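Local coordinates for protein uncharacterized oxidoreductase yvaA (Bacillus subtilis subsp. subtilis, PDB 3GDO) that catalyses the reversible NADPH-dependent reduction of scyllo-inosose to scyllo-inositol and cannot use NADH in place of NADPH, at residues B[104-107]-B[108-111]. Sequence-based numbering, arbitrary orientation.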
loop_
_atom_site.group_PDB
_atom_site.type_symbol
_atom_site.label_atom_id
_atom_site.label_comp_id
_atom_site.label_asym_id
_atom_site.label_seq_id
_atom_site.Cartn_x
_atom_site.Cartn_y
_atom_site.Cartn_z
ATOM N N GLU B 104 -18.532 16.095 19.699
ATOM C CA GLU B 104 -18.715 17.501 19.357
ATOM C C GLU B 104 -19.546 17.644 18.096
ATOM O O GLU B 104 -20.445 18.485 18.026
ATOM C CB GLU B 104 -17.380 18.207 19.161
ATOM C CG GLU B 104 -16.506 18.205 20.383
ATOM C CD GLU B 104 -15.096 18.679 20.057
ATOM O OE1 GLU B 104 -14.342 17.951 19.381
ATOM O OE2 GLU B 104 -14.742 19.784 20.484
ATOM N N GLY B 105 -19.237 16.832 17.092
ATOM C CA GLY B 105 -20.021 16.802 15.870
ATOM C C GLY B 105 -21.495 16.439 16.057
ATOM O O GLY B 105 -22.369 17.045 15.400
ATOM N N GLU B 106 -21.785 15.443 16.912
ATOM C CA GLU B 106 -23.194 15.018 17.179
ATOM C C GLU B 106 -23.972 16.163 17.842
ATOM O O GLU B 106 -25.122 16.442 17.464
ATOM C CB GLU B 106 -23.293 13.749 18.050
ATOM C CG GLU B 106 -22.770 12.444 17.406
ATOM C CD GLU B 106 -23.771 11.734 16.467
ATOM O OE1 GLU B 106 -24.854 12.291 16.130
ATOM O OE2 GLU B 106 -23.456 10.581 16.055
ATOM N N THR B 107 -23.313 16.835 18.788
ATOM C CA THR B 107 -23.875 17.999 19.471
ATOM C C THR B 107 -24.310 19.063 18.485
ATOM O O THR B 107 -25.416 19.602 18.627
ATOM C CB THR B 107 -22.925 18.566 20.516
ATOM O OG1 THR B 107 -22.628 17.525 21.442
ATOM C CG2 THR B 107 -23.560 19.743 21.301
ATOM N N LEU B 108 -23.475 19.345 17.477
ATOM C CA LEU B 108 -23.855 20.350 16.479
ATOM C C LEU B 108 -25.003 19.854 15.662
ATOM O O LEU B 108 -25.905 20.628 15.324
ATOM C CB LEU B 108 -22.690 20.768 15.551
ATOM C CG LEU B 108 -21.443 21.355 16.213
ATOM C CD1 LEU B 108 -20.271 21.553 15.180
ATOM C CD2 LEU B 108 -21.743 22.652 16.958
ATOM N N LYS B 109 -24.970 18.568 15.315
ATOM C CA LYS B 109 -26.038 18.009 14.497
ATOM C C LYS B 109 -27.392 18.109 15.227
ATOM O O LYS B 109 -28.407 18.396 14.615
ATOM C CB LYS B 109 -25.774 16.542 14.116
ATOM C CG LYS B 109 -26.689 16.048 12.994
ATOM C CD LYS B 109 -26.473 14.569 12.717
ATOM C CE LYS B 109 -27.145 13.693 13.775
ATOM N NZ LYS B 109 -28.587 13.527 13.380
ATOM N N ARG B 110 -27.394 17.833 16.521
ATOM C CA ARG B 110 -28.660 17.804 17.259
ATOM C C ARG B 110 -29.194 19.231 17.409
ATOM O O ARG B 110 -30.379 19.465 17.195
ATOM C CB ARG B 110 -28.525 17.068 18.588
ATOM C CG ARG B 110 -28.886 15.602 18.435
ATOM C CD ARG B 110 -28.755 14.846 19.747
ATOM N NE ARG B 110 -27.383 14.401 19.987
ATOM C CZ ARG B 110 -26.507 15.006 20.795
ATOM N NH1 ARG B 110 -25.288 14.494 20.942
ATOM N NH2 ARG B 110 -26.843 16.113 21.458
ATOM N N ALA B 111 -28.297 20.182 17.684
ATOM C CA ALA B 111 -28.672 21.581 17.748
ATOM C C ALA B 111 -29.262 22.094 16.423
ATOM O O ALA B 111 -30.280 22.806 16.451
ATOM C CB ALA B 111 -27.519 22.420 18.230
#
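The guanidinium of Arg110 lies flat against the backbone of the preceding turn, one face over the Glu106-Thr107 peptide, with Glu106 O centred under that face, 3.8 Å from the plane. NH1 reaches the farthest back along the helix, to 3.6 Å from Glu106 CB and 3.7 Å from Thr107 N, while NH2 lies over Thr107 CA, at 4.0 Å. A bend at chi3 (-84°) folds the Arg110 chain back toward the N-terminal end of the helix and lays the flat group on the peptide. The Thr107 side chain crosses that of Arg110 at a slant, its hydroxyl hydrogen-bonded to the carbonyl of Glu103, one turn earlier. The Glu106 and Lys109 side chains leave the helix in the same direction and meet through Glu106 OE1 and Lys109 CE at 3.6 Å. Their charged ends do not pair: OE1 is 4.8 Å from Lys109 NZ, which forms a salt bridge with Asp113, and Glu106 OE2 does so with Arg331. These side chains project from helix 102-115, the crossover between parallel strands 91-95 and 119-122 in the Rossmann-fold domain of this Gfo/Idh/MocA-family enzyme. Four successive i to i+4 bonds carry the helix through Glu104-Ala111; Arg110 N to Glu106 O, at 2.8 Å, is the shortest, and Ala111 N to Thr107 O has the straightest N-H...O angle, 167°. Glu106 O accepts its backbone bond and also lies against the arginine face, whose positive charge would probably polarise that carbonyl further. Around the helix, Leu108 brings CG to 3.5 Å from Glu104 O and packs on Tyr79 of helix 78-87, where Ala111 meets Met83. Lys109 and Glu106 instead touch Ile327 of helix 323-342.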